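Local coordinates for protein benzoylformate Decarboxylase (Polynucleobacter necessarius, PDB 4K9Q) that probably catalyses the thiamine diphosphate- and magnesium-dependent decarboxylation of benzoylformate to benzaldehyde, as a member of the TPP enzyme family, at residues Y41-I53 with Y434-K446. Numbering follows the deposited sequence.
Sequences YVLALQEASVVAI and YSVQGIYTGVQQK. With TPP (thiamine diphosphate), chain D; TPP (thiamine diphosphate), chain B.
Where Ala44 meets Thr441, strand 41-43 passes helix 438-445 at an axis separation of 9.0 Å and an angle of 132°, while Ser49, in the helix that follows the strand, packs on Gly438. Thr441 shows how one small residue can serve a polar and an apolar partner together. Thr441 OG1 donates to Leu43 O (2.8 Å), in the carbonyl plane and on a lone pair, and accepts from a water that also accepts from Leu45 N and donates to Gln437 O. OG1 lies beside the backbone N (chi1 -60°), which puts the methyl anti to it, where Thr441 CG2 presses tightly on Val42 CG1 (3.5 Å) and meets Ile53 CD1 tip to tip. A second water bridges Leu43 O to Gln445 NE2. Leu45 crosses Tyr440 at about a right angle, Leu45 CG lying 3.6 Å from Tyr440 CD2; Tyr440 OH binds Pro480 O of the second subunit. The contact joins the N-terminal and C-terminal TPP-binding domains of one chain, and each segment reaches a different cofactor, consistent with the family's active sites between subunits. On the N-terminal side, Glu47 OE2 lies 2.7 Å from N1' of one thiamine diphosphate, the position of the family's conserved glutamate. Just before it, Gln46 OE1 caps the helix by accepting from Ala48 N, which sits 42° above the amide carbonyl plane. Gln437 NE2 comes over Gln46 CB and CG, the amide planes nearly parallel, and is held by Gln433 O of the second subunit. Tyr434 CE2 comes within 3.4 Å of N1' of the other thiamine diphosphate, and Tyr434 OH is hydrogen-bonded to Asn23 OD1 of the second subunit. With an alanine in place of Tyr434, that pyrimidine would probably lose its aromatic neighbour and Asn23 its hydroxyl partner.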
# COMPACT_ATOMS: atom_id res chain seq x y z
N TYR A 41 -9.39 32.26 -2.80
CA TYR A 41 -8.92 31.23 -3.71
C TYR A 41 -7.72 31.78 -4.46
O TYR A 41 -7.79 32.88 -5.04
CB TYR A 41 -10.01 30.83 -4.70
CG TYR A 41 -9.62 29.69 -5.61
CD1 TYR A 41 -8.94 29.92 -6.80
CD2 TYR A 41 -9.93 28.37 -5.28
CE1 TYR A 41 -8.58 28.88 -7.63
CE2 TYR A 41 -9.58 27.32 -6.11
CZ TYR A 41 -8.91 27.58 -7.29
OH TYR A 41 -8.55 26.55 -8.13
N VAL A 42 -6.64 31.02 -4.46
CA VAL A 42 -5.41 31.41 -5.14
C VAL A 42 -5.10 30.42 -6.26
O VAL A 42 -4.75 29.26 -6.00
CB VAL A 42 -4.21 31.45 -4.16
CG1 VAL A 42 -2.91 31.77 -4.91
CG2 VAL A 42 -4.45 32.45 -3.05
N LEU A 43 -5.23 30.88 -7.50
CA LEU A 43 -4.96 30.03 -8.66
C LEU A 43 -3.48 29.89 -8.89
O LEU A 43 -2.74 30.88 -8.86
CB LEU A 43 -5.61 30.63 -9.92
CG LEU A 43 -5.28 29.91 -11.23
CD1 LEU A 43 -5.92 28.51 -11.28
CD2 LEU A 43 -5.70 30.76 -12.44
N ALA A 44 -3.03 28.65 -9.13
CA ALA A 44 -1.73 28.45 -9.76
C ALA A 44 -1.89 27.54 -10.99
O ALA A 44 -2.85 26.76 -11.08
CB ALA A 44 -0.73 27.88 -8.77
N LEU A 45 -0.95 27.67 -11.92
CA LEU A 45 -1.10 27.06 -13.24
C LEU A 45 -0.71 25.59 -13.31
O LEU A 45 -1.01 24.93 -14.30
CB LEU A 45 -0.25 27.81 -14.28
CG LEU A 45 -0.61 29.28 -14.53
CD1 LEU A 45 0.45 29.88 -15.44
CD2 LEU A 45 -2.01 29.40 -15.13
N GLN A 46 -0.01 25.09 -12.29
CA GLN A 46 0.40 23.69 -12.27
C GLN A 46 0.47 23.24 -10.81
O GLN A 46 0.73 24.06 -9.93
CB GLN A 46 1.75 23.50 -12.98
CG GLN A 46 2.00 22.10 -13.53
CD GLN A 46 2.84 21.23 -12.59
OE1 GLN A 46 3.19 21.65 -11.49
NE2 GLN A 46 3.17 20.03 -13.05
N GLU A 47 0.20 21.96 -10.55
CA GLU A 47 -0.06 21.52 -9.19
C GLU A 47 1.15 21.47 -8.26
O GLU A 47 0.98 21.55 -7.04
CB GLU A 47 -0.83 20.19 -9.20
CG GLU A 47 -2.22 20.31 -9.84
CD GLU A 47 -2.22 20.15 -11.36
OE1 GLU A 47 -1.13 20.13 -11.99
OE2 GLU A 47 -3.34 20.06 -11.92
N ALA A 48 2.36 21.34 -8.80
CA ALA A 48 3.53 21.45 -7.94
C ALA A 48 3.54 22.85 -7.31
O ALA A 48 3.82 23.00 -6.12
CB ALA A 48 4.82 21.20 -8.73
N SER A 49 3.22 23.87 -8.11
CA SER A 49 3.19 25.23 -7.58
C SER A 49 2.05 25.40 -6.57
O SER A 49 2.22 26.06 -5.55
CB SER A 49 3.08 26.27 -8.70
OG SER A 49 4.33 26.43 -9.36
N VAL A 50 0.89 24.80 -6.86
CA VAL A 50 -0.25 24.86 -5.94
C VAL A 50 0.16 24.42 -4.53
O VAL A 50 -0.07 25.13 -3.54
CB VAL A 50 -1.40 23.98 -6.43
CG1 VAL A 50 -2.48 23.88 -5.35
CG2 VAL A 50 -1.98 24.52 -7.75
N VAL A 51 0.77 23.25 -4.44
CA VAL A 51 1.15 22.69 -3.14
C VAL A 51 2.24 23.54 -2.47
O VAL A 51 2.15 23.84 -1.28
CB VAL A 51 1.59 21.23 -3.28
CG1 VAL A 51 2.20 20.71 -1.97
CG2 VAL A 51 0.38 20.38 -3.67
N ALA A 52 3.25 23.94 -3.23
CA ALA A 52 4.34 24.73 -2.63
C ALA A 52 3.90 26.12 -2.15
O ALA A 52 4.36 26.60 -1.12
CB ALA A 52 5.53 24.82 -3.60
N ILE A 53 3.01 26.77 -2.90
CA ILE A 53 2.44 28.05 -2.47
C ILE A 53 1.70 27.86 -1.14
O ILE A 53 1.88 28.63 -0.18
CB ILE A 53 1.49 28.60 -3.55
CG1 ILE A 53 2.29 29.02 -4.79
CG2 ILE A 53 0.69 29.80 -3.02
CD1 ILE A 53 1.41 29.35 -6.00
N TYR A 434 11.85 24.21 -12.76
CA TYR A 434 10.95 23.12 -12.35
C TYR A 434 9.52 23.58 -12.13
O TYR A 434 8.58 22.92 -12.57
CB TYR A 434 11.47 22.38 -11.10
CG TYR A 434 12.72 21.56 -11.39
CD1 TYR A 434 13.97 22.16 -11.43
CD2 TYR A 434 12.63 20.19 -11.62
CE1 TYR A 434 15.10 21.41 -11.70
CE2 TYR A 434 13.76 19.43 -11.88
CZ TYR A 434 14.99 20.06 -11.92
OH TYR A 434 16.14 19.35 -12.19
N SER A 435 9.36 24.73 -11.48
CA SER A 435 8.05 25.26 -11.17
C SER A 435 7.94 26.71 -11.60
O SER A 435 7.38 27.55 -10.90
CB SER A 435 7.76 25.14 -9.67
OG SER A 435 7.71 23.77 -9.29
N VAL A 436 8.51 27.00 -12.77
CA VAL A 436 8.56 28.34 -13.31
C VAL A 436 7.16 28.99 -13.36
O VAL A 436 7.03 30.22 -13.22
CB VAL A 436 9.25 28.33 -14.71
CG1 VAL A 436 8.39 27.63 -15.75
CG2 VAL A 436 9.61 29.73 -15.14
N GLN A 437 6.12 28.17 -13.51
CA GLN A 437 4.76 28.70 -13.64
C GLN A 437 4.31 29.46 -12.39
O GLN A 437 3.38 30.28 -12.46
CB GLN A 437 3.75 27.57 -13.94
CG GLN A 437 4.12 26.72 -15.15
CD GLN A 437 4.84 25.46 -14.75
OE1 GLN A 437 5.60 25.46 -13.78
NE2 GLN A 437 4.62 24.37 -15.48
N GLY A 438 4.95 29.18 -11.26
CA GLY A 438 4.63 29.85 -10.00
C GLY A 438 4.69 31.37 -10.11
O GLY A 438 3.98 32.08 -9.39
N ILE A 439 5.55 31.87 -10.99
CA ILE A 439 5.68 33.32 -11.19
C ILE A 439 4.32 33.97 -11.47
O ILE A 439 4.02 35.06 -10.98
CB ILE A 439 6.65 33.64 -12.34
CG1 ILE A 439 8.05 33.10 -12.01
CG2 ILE A 439 6.71 35.14 -12.60
CD1 ILE A 439 9.02 33.22 -13.17
N TYR A 440 3.50 33.28 -12.27
CA TYR A 440 2.19 33.79 -12.63
C TYR A 440 1.36 34.14 -11.40
O TYR A 440 0.70 35.18 -11.36
CB TYR A 440 1.45 32.77 -13.48
CG TYR A 440 0.11 33.26 -14.00
CD1 TYR A 440 0.05 34.26 -14.97
CD2 TYR A 440 -1.08 32.72 -13.53
CE1 TYR A 440 -1.18 34.71 -15.45
CE2 TYR A 440 -2.30 33.15 -14.01
CZ TYR A 440 -2.35 34.15 -14.96
OH TYR A 440 -3.58 34.56 -15.42
N THR A 441 1.39 33.27 -10.40
CA THR A 441 0.59 33.51 -9.20
C THR A 441 1.12 34.73 -8.46
O THR A 441 0.35 35.55 -7.96
CB THR A 441 0.60 32.28 -8.28
OG1 THR A 441 0.04 31.17 -8.99
CG2 THR A 441 -0.25 32.55 -7.03
N GLY A 442 2.44 34.85 -8.39
CA GLY A 442 3.06 36.04 -7.80
C GLY A 442 2.57 37.31 -8.48
O GLY A 442 2.18 38.27 -7.83
N VAL A 443 2.60 37.32 -9.81
CA VAL A 443 2.17 38.50 -10.56
C VAL A 443 0.67 38.79 -10.35
O VAL A 443 0.29 39.92 -10.05
CB VAL A 443 2.49 38.35 -12.05
CG1 VAL A 443 1.94 39.52 -12.83
CG2 VAL A 443 4.01 38.27 -12.24
N GLN A 444 -0.15 37.76 -10.49
CA GLN A 444 -1.60 37.93 -10.40
C GLN A 444 -2.05 38.35 -9.00
O GLN A 444 -3.01 39.12 -8.87
CB GLN A 444 -2.33 36.66 -10.85
CG GLN A 444 -2.21 36.38 -12.33
CD GLN A 444 -2.86 37.46 -13.17
OE1 GLN A 444 -3.96 37.91 -12.87
NE2 GLN A 444 -2.16 37.88 -14.21
N GLN A 445 -1.37 37.86 -7.97
CA GLN A 445 -1.69 38.21 -6.59
C GLN A 445 -0.98 39.48 -6.14
O GLN A 445 -1.22 39.98 -5.04
CB GLN A 445 -1.35 37.05 -5.64
CG GLN A 445 -2.10 35.76 -5.91
CD GLN A 445 -3.60 35.88 -5.67
OE1 GLN A 445 -4.04 36.51 -4.71
NE2 GLN A 445 -4.39 35.28 -6.55
N LYS A 446 -0.11 40.01 -7.00
CA LYS A 446 0.70 41.19 -6.70
C LYS A 446 1.56 41.02 -5.44
O LYS A 446 1.74 41.96 -4.67
CB LYS A 446 -0.18 42.44 -6.61
CG LYS A 446 -0.95 42.71 -7.89
CD LYS A 446 -1.83 43.95 -7.78
CE LYS A 446 -2.49 44.25 -9.12
NZ LYS A 446 -3.29 43.08 -9.60
N1' TPP D . -4.99 19.70 -13.99
C2' TPP D . -4.56 18.59 -14.69
CM2 TPP D . -3.17 18.06 -14.50
N3' TPP D . -5.40 17.94 -15.58
C4' TPP D . -6.68 18.40 -15.77
N4' TPP D . -7.49 17.76 -16.61
C5' TPP D . -7.11 19.54 -15.09
C6' TPP D . -6.27 20.19 -14.18
C7' TPP D . -8.52 20.05 -15.29
N3 TPP D . -8.81 20.67 -16.57
C2 TPP D . -9.48 20.05 -17.62
S1 TPP D . -9.70 20.99 -18.91
C5 TPP D . -8.96 22.23 -18.18
C4 TPP D . -8.52 21.96 -16.89
CM4 TPP D . -7.79 22.93 -15.99
C6 TPP D . -8.89 23.51 -18.96
C7 TPP D . -8.10 23.44 -20.26
O7 TPP D . -7.94 24.77 -20.67
PA TPP D . -7.23 25.15 -22.06
O1A TPP D . -6.02 24.28 -22.24
O2A TPP D . -6.86 26.60 -22.08
O3A TPP D . -8.28 24.68 -23.18
PB TPP D . -9.70 25.35 -23.57
O1B TPP D . -10.74 24.58 -22.82
O2B TPP D . -9.85 25.17 -25.06
O3B TPP D . -9.75 26.79 -23.16
N1' TPP B . 14.97 16.97 -9.84
C2' TPP B . 14.34 17.36 -8.67
CM2 TPP B . 12.85 17.52 -8.63
N3' TPP B . 15.07 17.60 -7.53
C4' TPP B . 16.43 17.46 -7.54
N4' TPP B . 17.13 17.68 -6.43
C5' TPP B . 17.08 17.10 -8.73
C6' TPP B . 16.34 16.83 -9.88
C7' TPP B . 18.58 16.93 -8.74
N3 TPP B . 19.37 18.15 -8.66
C2 TPP B . 20.00 18.61 -7.51
S1 TPP B . 20.84 19.96 -7.71
C5 TPP B . 20.46 20.02 -9.28
C4 TPP B . 19.65 18.97 -9.71
CM4 TPP B . 19.14 18.77 -11.11
C6 TPP B . 21.04 21.16 -10.07
C7 TPP B . 20.60 22.54 -9.62
O7 TPP B . 21.05 23.41 -10.64
PA TPP B . 20.87 25.00 -10.53
O1A TPP B . 19.51 25.30 -9.98
O2A TPP B . 21.07 25.64 -11.87
O3A TPP B . 21.92 25.43 -9.39
PB TPP B . 23.52 25.48 -9.47
O1B TPP B . 24.01 24.19 -8.88
O2B TPP B . 23.94 26.66 -8.62
O3B TPP B . 23.99 25.59 -10.88
O HOH W 1 -3.21 33.67 -8.86
O HOH W 2 0.97 29.69 -11.23
O HOH W 3 4.63 24.48 -11.21
O HOH W 4 5.98 22.14 -12.00